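Local coordinates for protein trans-2-enoyl-CoA reductase [NADH] (Treponema denticola ATCC 35405, PDB 4GGO) that reduces the carbon-carbon double bond of trans-2-enoyl-CoA substrates such as crotonyl-CoA with NADH, a step of bacterial type II fatty acid synthesis, at residues 52-57 and 211-216; 115-120 and 128-133; 232-237 and 292-297; 269-274 and 328-333; 276-281 and 306-311. All blocks are in the same frame, centred on the assembly; numbering follows the deposited sequence.

Contact 1 of 5, residues 52-57 and 211-216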
# COMPACT_ATOMS: atom_id res chain seq x y z
N ASN A 52 9.63 -0.08 18.06
CA ASN A 52 9.16 -1.41 17.72
C ASN A 52 7.93 -1.32 16.82
O ASN A 52 6.88 -0.86 17.25
CB ASN A 52 8.84 -2.20 18.98
CG ASN A 52 10.07 -2.52 19.80
OD1 ASN A 52 11.07 -3.01 19.28
ND2 ASN A 52 10.01 -2.24 21.10
N VAL A 53 8.08 -1.76 15.57
CA VAL A 53 7.02 -1.58 14.59
C VAL A 53 6.47 -2.90 14.05
O VAL A 53 7.22 -3.79 13.66
CB VAL A 53 7.49 -0.72 13.41
CG1 VAL A 53 6.33 -0.42 12.47
CG2 VAL A 53 8.12 0.57 13.91
N LEU A 54 5.15 -3.01 14.03
CA LEU A 54 4.48 -4.12 13.37
C LEU A 54 3.86 -3.63 12.07
O LEU A 54 3.10 -2.66 12.06
CB LEU A 54 3.39 -4.70 14.28
CG LEU A 54 2.56 -5.86 13.71
CD1 LEU A 54 3.45 -7.06 13.41
CD2 LEU A 54 1.44 -6.23 14.66
N VAL A 55 4.20 -4.28 10.96
CA VAL A 55 3.64 -3.92 9.66
C VAL A 55 2.86 -5.07 9.05
O VAL A 55 3.42 -6.13 8.75
CB VAL A 55 4.72 -3.45 8.67
CG1 VAL A 55 4.09 -3.09 7.33
CG2 VAL A 55 5.49 -2.27 9.23
N LEU A 56 1.56 -4.87 8.88
CA LEU A 56 0.69 -5.90 8.32
C LEU A 56 0.49 -5.66 6.83
O LEU A 56 -0.16 -4.70 6.42
CB LEU A 56 -0.65 -5.90 9.06
CG LEU A 56 -0.49 -6.07 10.58
CD1 LEU A 56 -1.81 -5.88 11.30
CD2 LEU A 56 0.11 -7.43 10.89
N GLY A 57 1.05 -6.56 6.02
CA GLY A 57 1.11 -6.36 4.59
C GLY A 57 2.42 -5.67 4.25
O GLY A 57 2.43 -4.58 3.68
N GLU A 211 -9.08 -4.13 13.89
CA GLU A 211 -9.52 -4.06 15.28
C GLU A 211 -9.21 -5.37 16.01
O GLU A 211 -8.89 -5.37 17.20
CB GLU A 211 -11.01 -3.75 15.35
CG GLU A 211 -11.51 -3.40 16.74
CD GLU A 211 -12.96 -2.95 16.74
OE1 GLU A 211 -13.72 -3.40 15.85
OE2 GLU A 211 -13.34 -2.15 17.62
N ARG A 212 -9.30 -6.48 15.29
CA ARG A 212 -9.01 -7.79 15.86
C ARG A 212 -7.53 -7.89 16.21
O ARG A 212 -7.17 -8.42 17.26
CB ARG A 212 -9.40 -8.91 14.89
CG ARG A 212 -9.47 -10.29 15.53
CD ARG A 212 -9.82 -11.36 14.51
NE ARG A 212 -9.98 -12.68 15.11
CZ ARG A 212 -11.15 -13.23 15.41
NH1 ARG A 212 -12.28 -12.58 15.16
NH2 ARG A 212 -11.19 -14.44 15.96
N TRP A 213 -6.67 -7.37 15.33
CA TRP A 213 -5.24 -7.32 15.59
C TRP A 213 -4.94 -6.51 16.85
O TRP A 213 -4.17 -6.95 17.71
CB TRP A 213 -4.49 -6.72 14.40
CG TRP A 213 -4.07 -7.72 13.37
CD1 TRP A 213 -4.71 -8.02 12.20
CD2 TRP A 213 -2.90 -8.55 13.40
NE1 TRP A 213 -4.02 -8.98 11.51
CE2 TRP A 213 -2.90 -9.33 12.23
CE3 TRP A 213 -1.85 -8.71 14.32
CZ2 TRP A 213 -1.90 -10.25 11.94
CZ3 TRP A 213 -0.86 -9.63 14.03
CH2 TRP A 213 -0.89 -10.39 12.85
N ILE A 214 -5.55 -5.34 16.95
CA ILE A 214 -5.31 -4.44 18.07
C ILE A 214 -5.81 -5.01 19.40
O ILE A 214 -5.08 -5.01 20.39
CB ILE A 214 -5.96 -3.06 17.84
CG1 ILE A 214 -5.40 -2.41 16.57
CG2 ILE A 214 -5.73 -2.15 19.04
CD1 ILE A 214 -3.90 -2.25 16.57
N LYS A 215 -7.04 -5.51 19.40
CA LYS A 215 -7.64 -6.06 20.62
C LYS A 215 -6.87 -7.26 21.17
O LYS A 215 -6.75 -7.42 22.38
CB LYS A 215 -9.11 -6.43 20.38
CG LYS A 215 -10.02 -5.22 20.17
CD LYS A 215 -11.45 -5.65 19.85
CE LYS A 215 -12.12 -6.30 21.05
NZ LYS A 215 -12.29 -5.33 22.17
N GLN A 216 -6.36 -8.10 20.28
CA GLN A 216 -5.57 -9.26 20.69
C GLN A 216 -4.22 -8.83 21.27
O GLN A 216 -3.78 -9.36 22.29
CB GLN A 216 -5.36 -10.24 19.53
CG GLN A 216 -6.60 -11.05 19.17
CD GLN A 216 -6.28 -12.21 18.25
OE1 GLN A 216 -5.12 -12.60 18.10
NE2 GLN A 216 -7.30 -12.78 17.63
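L56 lays its methyl CD1 almost squarely on the indole of W213. The methyl lies 3.5 Å from the centroid of the five-membered ring and only 7° off the ring normal, a CH-pi contact. Its other methyl reaches over the six-membered part of the same indole, with L56 CD2 3.6 Å from W213 CZ2, so the forked end of one leucine spans both rings. The first torsion sets this up: CG is anti to the carbonyl carbon (chi1 -55°) in L56 but anti to the backbone N (chi1 178°) in L54. Both leucines leave the same side of strand 52-56, yet L54 crosses the tryptophan at about a right angle, its CD2 4.1 Å from W213 CE3. Leucine suits both places because its branch lies far enough out to meet the broad, flat indole. W213 NE1 makes a weak hydrogen bond to the carbonyl of A121, a residue that binds NAD(+), and K127 makes a cation-pi contact with the ring. Helix 208-219 packs here on strand 52-56, an inner strand of the parallel sheet, with V130 of helix 124-136 touching both L54 and W213, and strand 141-146 alongside L54 and L56.

Contact 2 of 5, residues 115-120 and 128-133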
# COMPACT_ATOMS: atom_id res chain seq x y z
N VAL A 115 12.05 -9.64 11.72
CA VAL A 115 11.43 -10.94 11.57
C VAL A 115 10.20 -10.84 10.68
O VAL A 115 9.33 -9.99 10.89
CB VAL A 115 11.04 -11.55 12.93
CG1 VAL A 115 10.12 -12.75 12.74
CG2 VAL A 115 12.28 -11.93 13.72
N THR A 116 10.13 -11.70 9.67
CA THR A 116 8.99 -11.73 8.76
C THR A 116 8.18 -13.00 8.96
O THR A 116 8.70 -14.11 8.86
CB THR A 116 9.44 -11.65 7.29
OG1 THR A 116 10.23 -10.47 7.10
CG2 THR A 116 8.24 -11.60 6.36
N ILE A 117 6.89 -12.83 9.24
CA ILE A 117 5.98 -13.96 9.38
C ILE A 117 5.12 -14.11 8.13
O ILE A 117 4.33 -13.23 7.80
CB ILE A 117 5.09 -13.82 10.62
CG1 ILE A 117 5.94 -13.82 11.89
CG2 ILE A 117 4.06 -14.95 10.67
CD1 ILE A 117 5.14 -13.77 13.17
N ASP A 118 5.30 -15.22 7.43
CA ASP A 118 4.60 -15.47 6.18
C ASP A 118 3.34 -16.30 6.42
O ASP A 118 3.42 -17.43 6.92
CB ASP A 118 5.52 -16.17 5.18
CG ASP A 118 5.05 -16.02 3.74
OD1 ASP A 118 3.83 -15.95 3.51
OD2 ASP A 118 5.92 -15.98 2.84
N GLY A 119 2.19 -15.75 6.06
CA GLY A 119 0.93 -16.44 6.24
C GLY A 119 -0.27 -15.51 6.17
O GLY A 119 -0.12 -14.30 5.99
N ASP A 120 -1.46 -16.07 6.31
CA ASP A 120 -2.70 -15.30 6.24
C ASP A 120 -2.88 -14.43 7.49
O ASP A 120 -3.19 -14.94 8.57
CB ASP A 120 -3.90 -16.24 6.07
CG ASP A 120 -5.21 -15.49 5.96
OD1 ASP A 120 -5.20 -14.29 5.60
OD2 ASP A 120 -6.27 -16.10 6.23
N ALA A 128 -1.10 -15.32 16.45
CA ALA A 128 -0.47 -16.05 17.55
C ALA A 128 1.05 -16.08 17.39
O ALA A 128 1.78 -15.95 18.36
CB ALA A 128 -1.03 -17.46 17.64
N GLN A 129 1.51 -16.25 16.15
CA GLN A 129 2.94 -16.27 15.87
C GLN A 129 3.57 -14.91 16.14
O GLN A 129 4.72 -14.83 16.58
CB GLN A 129 3.20 -16.70 14.42
CG GLN A 129 2.69 -18.09 14.08
CD GLN A 129 3.04 -18.52 12.67
OE1 GLN A 129 4.05 -18.10 12.12
NE2 GLN A 129 2.20 -19.37 12.09
N VAL A 130 2.82 -13.85 15.87
CA VAL A 130 3.29 -12.49 16.15
C VAL A 130 3.42 -12.27 17.65
O VAL A 130 4.47 -11.84 18.13
CB VAL A 130 2.35 -11.43 15.55
CG1 VAL A 130 2.73 -10.04 16.03
CG2 VAL A 130 2.37 -11.49 14.03
N ILE A 131 2.35 -12.56 18.37
CA ILE A 131 2.33 -12.44 19.83
C ILE A 131 3.46 -13.23 20.47
O ILE A 131 4.15 -12.74 21.36
CB ILE A 131 0.98 -12.92 20.41
CG1 ILE A 131 -0.15 -12.01 19.94
CG2 ILE A 131 1.04 -12.97 21.92
CD1 ILE A 131 -1.53 -12.50 20.33
N GLU A 132 3.66 -14.46 19.99
CA GLU A 132 4.71 -15.33 20.49
C GLU A 132 6.10 -14.73 20.30
O GLU A 132 6.92 -14.71 21.22
CB GLU A 132 4.63 -16.70 19.82
CG GLU A 132 5.73 -17.67 20.23
CD GLU A 132 5.50 -19.07 19.69
OE1 GLU A 132 4.38 -19.35 19.23
OE2 GLU A 132 6.45 -19.88 19.72
N GLU A 133 6.37 -14.23 19.10
CA GLU A 133 7.65 -13.61 18.79
C GLU A 133 7.86 -12.33 19.60
O GLU A 133 8.96 -12.04 20.05
CB GLU A 133 7.77 -13.33 17.29
CG GLU A 133 9.04 -12.61 16.88
CD GLU A 133 10.30 -13.42 17.16
OE1 GLU A 133 10.21 -14.67 17.21
OE2 GLU A 133 11.38 -12.81 17.32
O HOH W 1 4.46 -18.87 9.61
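I117 drives its longer branch against the backbone of helix 124-136, where CD1 lies 3.6 Å from V130 N and also meets the CB of Q129. With CG1 anti to the carbonyl carbon (chi1 -63°) and chi2 extended, the ethyl arm reaches the helix surface, and I117 CD1 is 3.7 Å from V130 CG2. The shorter branch lies instead by the amide of Q129, which crosses the isoleucine obliquely, and Q129 OE1 lies 3.5 Å from I117 CG2. That oxygen has a better partner in a water, which donates to Q129 OE1 at 2.7 Å and to the carbonyl oxygen of D118 at 3.2 Å, tying the helix to the end of the strand. Strand 114-118 and helix 124-136 are consecutive elements of a Rossmann-type fold, and they run nearly antiparallel, at 159°, as expected where the chain turns back from a parallel strand into its helix. The turn between them carries D120, which binds NAD(+). Beta-branched residues suit the strand, while the long polar chains of Q129 and E133 border the apolar contact and reach polar partners at its margin. Further back along the strand, E133 slants past V115, with V115 CG2 3.8 Å from E133 OE2. The bend at chi2 (63°) brings the carboxylate beside the valine methyl, and it is held there by Y113 through OE2 and by K136 through OE1.

Contact 3 of 5, residues 232-237 and 292-297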
# COMPACT_ATOMS: atom_id res chain seq x y z
N TYR A 232 -4.29 2.32 5.97
CA TYR A 232 -4.21 3.10 4.75
C TYR A 232 -5.49 3.01 3.94
O TYR A 232 -6.16 1.97 3.93
CB TYR A 232 -3.00 2.67 3.91
CG TYR A 232 -1.68 2.97 4.58
CD1 TYR A 232 -1.51 4.13 5.33
CD2 TYR A 232 -0.61 2.10 4.47
CE1 TYR A 232 -0.31 4.41 5.95
CE2 TYR A 232 0.61 2.38 5.08
CZ TYR A 232 0.75 3.54 5.82
OH TYR A 232 1.94 3.82 6.44
N SER A 233 -5.83 4.10 3.26
CA SER A 233 -7.06 4.17 2.48
C SER A 233 -6.92 5.18 1.35
O SER A 233 -5.85 5.72 1.11
CB SER A 233 -8.24 4.54 3.38
OG SER A 233 -9.45 4.54 2.64
N TYR A 234 -8.02 5.43 0.65
CA TYR A 234 -8.01 6.33 -0.50
C TYR A 234 -9.37 6.99 -0.67
O TYR A 234 -10.41 6.36 -0.47
CB TYR A 234 -7.61 5.57 -1.76
CG TYR A 234 -7.40 6.45 -2.98
CD1 TYR A 234 -6.48 7.48 -2.96
CD2 TYR A 234 -8.10 6.21 -4.16
CE1 TYR A 234 -6.28 8.28 -4.06
CE2 TYR A 234 -7.90 7.00 -5.27
CZ TYR A 234 -6.99 8.04 -5.22
OH TYR A 234 -6.79 8.82 -6.33
N ILE A 235 -9.37 8.26 -1.05
CA ILE A 235 -10.61 9.00 -1.26
C ILE A 235 -10.80 9.30 -2.74
O ILE A 235 -11.90 9.14 -3.28
CB ILE A 235 -10.64 10.30 -0.42
CG1 ILE A 235 -10.85 9.97 1.05
CG2 ILE A 235 -11.74 11.23 -0.91
CD1 ILE A 235 -10.88 11.18 1.96
N GLY A 236 -9.73 9.73 -3.40
CA GLY A 236 -9.75 9.92 -4.84
C GLY A 236 -10.42 11.19 -5.31
O GLY A 236 -10.97 11.95 -4.51
N PRO A 237 -10.38 11.43 -6.63
CA PRO A 237 -10.93 12.63 -7.26
C PRO A 237 -12.45 12.54 -7.42
O PRO A 237 -13.04 11.50 -7.14
CB PRO A 237 -10.28 12.62 -8.64
CG PRO A 237 -10.12 11.17 -8.94
CD PRO A 237 -9.77 10.52 -7.62
N PRO A 292 -7.18 4.36 -14.46
CA PRO A 292 -5.90 4.36 -15.18
C PRO A 292 -5.65 5.66 -15.94
O PRO A 292 -4.50 6.11 -16.02
CB PRO A 292 -6.06 3.20 -16.17
CG PRO A 292 -7.09 2.32 -15.56
CD PRO A 292 -8.05 3.27 -14.92
N LEU A 293 -6.70 6.25 -16.50
CA LEU A 293 -6.58 7.51 -17.22
C LEU A 293 -6.30 8.66 -16.25
O LEU A 293 -5.51 9.55 -16.54
CB LEU A 293 -7.85 7.81 -18.02
CG LEU A 293 -7.87 9.16 -18.74
CD1 LEU A 293 -6.72 9.25 -19.74
CD2 LEU A 293 -9.20 9.39 -19.43
N TYR A 294 -6.96 8.62 -15.10
CA TYR A 294 -6.75 9.62 -14.06
C TYR A 294 -5.32 9.60 -13.54
O TYR A 294 -4.66 10.63 -13.48
CB TYR A 294 -7.73 9.41 -12.90
CG TYR A 294 -7.38 10.20 -11.66
CD1 TYR A 294 -7.52 11.58 -11.64
CD2 TYR A 294 -6.92 9.57 -10.52
CE1 TYR A 294 -7.20 12.32 -10.51
CE2 TYR A 294 -6.60 10.29 -9.38
CZ TYR A 294 -6.74 11.67 -9.39
OH TYR A 294 -6.43 12.40 -8.26
N LEU A 295 -4.84 8.40 -13.18
CA LEU A 295 -3.49 8.23 -12.65
C LEU A 295 -2.42 8.66 -13.66
O LEU A 295 -1.46 9.33 -13.29
CB LEU A 295 -3.25 6.78 -12.23
CG LEU A 295 -4.00 6.31 -10.98
CD1 LEU A 295 -3.73 4.84 -10.72
CD2 LEU A 295 -3.59 7.15 -9.77
N ALA A 296 -2.59 8.25 -14.91
CA ALA A 296 -1.66 8.64 -15.97
C ALA A 296 -1.62 10.15 -16.12
O ALA A 296 -0.56 10.74 -16.34
CB ALA A 296 -2.05 7.98 -17.28
N SER A 297 -2.79 10.78 -16.00
CA SER A 297 -2.89 12.23 -16.08
C SER A 297 -2.33 12.87 -14.82
O SER A 297 -1.67 13.91 -14.88
CB SER A 297 -4.34 12.66 -16.30
OG SER A 297 -4.88 12.03 -17.44
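The hydroxyl of Y294 is gripped by two groups, the carboxylate of E344 and the side-chain amide of Q350, while its ring carries the contact with residues 232-237. E344 OE2 also hydrogen-bonds the hydroxyl of Y234, so one carboxylate oxygen serves two tyrosines. Y234 OH meets the Y294 ring at its edge, 3.4 Å from Y294 CE2, near the ring plane. The two side chains come from opposite directions: in each, CG is anti to the residue's own backbone nitrogen, which swings the tyrosines toward each other. P237 covers a face of Y294 instead. Its CG stands 3.5 Å from the ring centroid, 12° off the normal, and CB and CD reach the rim, with P237 CD 3.6 Å from Y294 CE2. This is a CH-pi stack, for which proline is well suited because its ring is rigid and compact enough to lie against an aromatic face. G236, with its positive phi, makes the turn between I235 and the proline, and its backbone N lies over the centre of the Y234 ring, 3.6 Å above the plane. Y234 binds the substrate, and its ring packs edge-to-face with Y244, the inferred proton donor. The chemistry is consistent with a substrate-binding tyrosine held by Y244 and E344, with G236 N against its face: E344 bonds the Y234 hydroxyl, Y294 shares that carboxylate and borders Y234 OH, and P237 backs Y294.

Contact 4 of 5, residues 269-274 and 328-333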
# COMPACT_ATOMS: atom_id res chain seq x y z
N SER A 269 -5.33 4.84 25.76
CA SER A 269 -3.88 4.83 25.71
C SER A 269 -3.37 4.58 24.30
O SER A 269 -2.21 4.19 24.11
CB SER A 269 -3.33 3.75 26.65
OG SER A 269 -3.76 2.46 26.25
N ILE A 270 -4.22 4.79 23.30
CA ILE A 270 -3.85 4.52 21.92
C ILE A 270 -4.16 5.69 20.99
O ILE A 270 -4.98 6.56 21.32
CB ILE A 270 -4.54 3.24 21.39
CG1 ILE A 270 -3.59 2.45 20.48
CG2 ILE A 270 -5.84 3.57 20.66
CD1 ILE A 270 -4.13 1.10 20.06
N ARG A 271 -3.50 5.73 19.84
CA ARG A 271 -3.74 6.75 18.84
C ARG A 271 -3.98 6.11 17.47
O ARG A 271 -3.03 5.80 16.75
CB ARG A 271 -2.57 7.74 18.78
CG ARG A 271 -2.46 8.63 20.01
CD ARG A 271 -1.28 9.58 19.91
NE ARG A 271 0.00 8.88 19.96
CZ ARG A 271 1.19 9.48 19.90
NH1 ARG A 271 1.26 10.80 19.78
NH2 ARG A 271 2.30 8.76 19.96
N ALA A 272 -5.24 5.90 17.14
CA ALA A 272 -5.62 5.24 15.89
C ALA A 272 -6.07 6.24 14.83
O ALA A 272 -6.83 7.17 15.13
CB ALA A 272 -6.71 4.22 16.15
N PHE A 273 -5.61 6.05 13.60
CA PHE A 273 -5.97 6.93 12.50
C PHE A 273 -6.19 6.15 11.22
O PHE A 273 -5.55 5.13 10.99
CB PHE A 273 -4.87 7.96 12.24
CG PHE A 273 -4.48 8.78 13.44
CD1 PHE A 273 -5.16 9.95 13.75
CD2 PHE A 273 -3.42 8.39 14.24
CE1 PHE A 273 -4.79 10.70 14.84
CE2 PHE A 273 -3.05 9.14 15.33
CZ PHE A 273 -3.74 10.30 15.64
N VAL A 274 -7.08 6.65 10.38
CA VAL A 274 -7.09 6.24 8.98
C VAL A 274 -6.19 7.22 8.25
O VAL A 274 -6.34 8.43 8.37
CB VAL A 274 -8.50 6.30 8.37
CG1 VAL A 274 -8.43 6.11 6.86
CG2 VAL A 274 -9.40 5.23 8.99
N GLY A 328 5.41 17.80 17.73
CA GLY A 328 4.78 16.75 18.50
C GLY A 328 3.30 16.53 18.20
O GLY A 328 2.63 15.78 18.90
N THR A 329 2.80 17.18 17.15
CA THR A 329 1.41 17.03 16.77
C THR A 329 1.26 15.99 15.66
O THR A 329 2.23 15.60 15.02
CB THR A 329 0.80 18.36 16.27
OG1 THR A 329 1.32 18.68 14.98
CG2 THR A 329 1.11 19.49 17.25
N ILE A 330 0.02 15.54 15.44
CA ILE A 330 -0.30 14.70 14.30
C ILE A 330 -1.47 15.34 13.56
O ILE A 330 -2.63 15.16 13.94
CB ILE A 330 -0.67 13.26 14.73
CG1 ILE A 330 0.49 12.62 15.48
CG2 ILE A 330 -1.03 12.42 13.51
CD1 ILE A 330 0.23 11.17 15.88
N PRO A 331 -1.16 16.12 12.51
CA PRO A 331 -2.15 16.85 11.73
C PRO A 331 -3.19 15.93 11.11
O PRO A 331 -2.84 14.92 10.49
CB PRO A 331 -1.31 17.51 10.62
CG PRO A 331 0.06 17.59 11.19
CD PRO A 331 0.21 16.35 12.02
N VAL A 332 -4.46 16.27 11.29
CA VAL A 332 -5.56 15.49 10.74
C VAL A 332 -6.59 16.42 10.14
O VAL A 332 -6.62 17.61 10.47
CB VAL A 332 -6.23 14.63 11.83
CG1 VAL A 332 -5.32 13.50 12.27
CG2 VAL A 332 -6.64 15.50 13.01
N ASP A 333 -7.43 15.90 9.26
CA ASP A 333 -8.52 16.70 8.72
C ASP A 333 -9.65 16.83 9.74
O ASP A 333 -9.52 16.40 10.88
CB ASP A 333 -9.04 16.13 7.39
CG ASP A 333 -9.54 14.69 7.50
OD1 ASP A 333 -9.75 14.20 8.62
OD2 ASP A 333 -9.74 14.06 6.44
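F273 receives I330 over one face of its ring, with I330 CG2 4.0 Å above the plane and offset toward the rim. I330 CD1 lies 3.9 Å from F273 CE2, so two branches of the isoleucine touch the same phenyl. V332, two residues on, crosses the phenylalanine at about a right angle and sets its CG1 3.8 Å from F273 CE1. These residues join strand 270-276 of the parallel Rossmann-type sheet to the loop that follows helix 311-323 and leads into the last strand, 338-339. Along this extended loop I330 and V332 point toward strand 270-276 while T329 and P331, alternating with them, point away, as expected of a strand-like chain; beta-branched residues fit such a backbone well. The next shell is I338 of strand 338-339, which touches F273, I330 and V332 alike. D333 anchors the loop's far end through salt bridges to R337 and R339. On the strand, R271 is exposed, as suits its charge, and its NH2 donates to the carbonyl of G226. A bend at chi3 (-68°) turns the guanidinium flat to the isoleucine, one face covered by I330 CD1, 4.1 Å from R271 NH1.

Contact 5 of 5, residues 276-281 and 306-311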
# COMPACT_ATOMS: atom_id res chain seq x y z
N VAL A 276 -5.22 8.57 4.72
CA VAL A 276 -5.61 8.63 3.32
C VAL A 276 -4.40 8.97 2.48
O VAL A 276 -3.85 10.07 2.57
CB VAL A 276 -6.72 9.67 3.09
CG1 VAL A 276 -7.30 9.51 1.68
CG2 VAL A 276 -7.82 9.51 4.13
N ASN A 277 -3.97 8.02 1.66
CA ASN A 277 -2.79 8.20 0.83
C ASN A 277 -3.14 8.59 -0.60
O ASN A 277 -4.32 8.64 -0.97
CB ASN A 277 -1.94 6.92 0.83
CG ASN A 277 -1.44 6.56 2.22
OD1 ASN A 277 -1.81 7.19 3.21
ND2 ASN A 277 -0.60 5.53 2.29
N LYS A 278 -2.12 8.88 -1.41
CA LYS A 278 -2.34 9.29 -2.79
C LYS A 278 -2.67 8.09 -3.68
O LYS A 278 -2.49 6.94 -3.28
CB LYS A 278 -1.12 10.03 -3.34
CG LYS A 278 0.04 9.12 -3.74
CD LYS A 278 1.21 9.93 -4.28
CE LYS A 278 0.87 10.58 -5.62
NZ LYS A 278 0.74 9.58 -6.71
N GLY A 279 -3.14 8.37 -4.89
CA GLY A 279 -3.45 7.32 -5.84
C GLY A 279 -2.20 6.74 -6.46
O GLY A 279 -1.21 7.45 -6.68
N LEU A 280 -2.23 5.45 -6.75
CA LEU A 280 -1.09 4.76 -7.33
C LEU A 280 -1.56 3.56 -8.14
O LEU A 280 -2.70 3.11 -7.99
CB LEU A 280 -0.12 4.29 -6.25
CG LEU A 280 -0.50 3.01 -5.49
CD1 LEU A 280 0.72 2.44 -4.77
CD2 LEU A 280 -1.63 3.26 -4.50
N VAL A 281 -0.68 3.04 -8.99
CA VAL A 281 -1.00 1.85 -9.77
C VAL A 281 -1.07 0.64 -8.86
O VAL A 281 -0.10 0.30 -8.18
CB VAL A 281 0.06 1.59 -10.86
CG1 VAL A 281 -0.26 0.30 -11.60
CG2 VAL A 281 0.13 2.76 -11.82
N GLY A 306 6.12 19.17 -9.71
CA GLY A 306 7.20 18.86 -8.79
C GLY A 306 6.74 18.24 -7.48
O GLY A 306 7.54 18.10 -6.56
N ASN A 307 5.47 17.87 -7.41
CA ASN A 307 4.93 17.27 -6.19
C ASN A 307 4.53 15.80 -6.35
O ASN A 307 3.76 15.27 -5.55
CB ASN A 307 3.76 18.09 -5.63
CG ASN A 307 2.62 18.23 -6.61
OD1 ASN A 307 2.67 17.71 -7.72
ND2 ASN A 307 1.57 18.93 -6.20
N HIS A 308 5.05 15.15 -7.38
CA HIS A 308 4.78 13.73 -7.58
C HIS A 308 5.46 12.89 -6.51
O HIS A 308 6.59 13.18 -6.11
CB HIS A 308 5.23 13.26 -8.96
CG HIS A 308 5.11 11.79 -9.17
ND1 HIS A 308 3.89 11.15 -9.28
CD2 HIS A 308 6.05 10.82 -9.26
CE1 HIS A 308 4.08 9.85 -9.44
NE2 HIS A 308 5.38 9.62 -9.44
N GLU A 309 4.77 11.85 -6.06
CA GLU A 309 5.32 10.93 -5.08
C GLU A 309 5.00 9.48 -5.43
O GLU A 309 3.94 9.19 -5.99
CB GLU A 309 4.75 11.23 -3.69
CG GLU A 309 5.23 12.53 -3.07
CD GLU A 309 4.57 12.80 -1.73
OE1 GLU A 309 3.32 12.87 -1.69
OE2 GLU A 309 5.29 12.92 -0.72
N GLY A 310 5.94 8.59 -5.12
CA GLY A 310 5.68 7.16 -5.17
C GLY A 310 5.45 6.69 -3.74
O GLY A 310 5.22 7.51 -2.85
N CYS A 311 5.50 5.38 -3.53
CA CYS A 311 5.25 4.83 -2.20
C CYS A 311 6.25 5.31 -1.15
O CYS A 311 5.86 5.77 -0.08
CB CYS A 311 5.26 3.30 -2.25
SG CYS A 311 3.94 2.61 -3.27
O HOH W 2 1.51 11.53 -8.68
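H308 and K278 are linked by a water that accepts from K278 NZ at 2.9 Å and sits unusually close to H308 ND1. The imidazole is held from elsewhere by an edge-to-face contact with F299. E309 follows, and its backbone is what the lysine meets. K278 CD lies 3.3 Å from E309 O, and NZ makes only a weak hydrogen bond to that oxygen, also at 3.3 Å. The firmer bond of K278 NZ goes to G279 O, 2.9 Å away and nearly in line with the C=O bond. Bends at chi3 and chi4 (-67° and -69°) curl the lysine's chain back to this carbonyl, so the buried amino group is met by G279 O, a water and, weakly, E309 O. E309 itself packs its CB on K278 CD and sends its carboxylate to R317 and Q314. G310 is the N-cap residue of helix 311-323, its N hydrogen-bonded to E313. At C311, SG touches L280 CD1 at 3.6 Å, a small apolar meeting beside Y62. L280 and V281 bind NAD(+), and Y62, another such residue, bonds the carbonyl of K278: this is the loop beyond a parallel strand's C-terminal end, where Rossmann-type folds characteristically place their dinucleotide site.

Overall arrangement
Contacts 1 and 3 are buried, contacts 2 and 5 partly so, and contact 4 lies at the surface. Contacts 1 and 2 touch each other and set helices on the same Rossmann-type sheet, contact 1 wholly apolar, contact 2 apolar with a polar, hydrated margin. Contact 4 joins that sheet nearer its other edge and touches contact 1 where I270 meets I214. Contacts 3 and 5, with centres about 9 Å apart, lie beyond strands 227-233 and 270-276, beside substrate and NAD(+) residues. Contact 3 is aromatic and proline packing whose polar ends are tied to E344, whereas contact 5 is polar across its segments; E344 bonds groups of both.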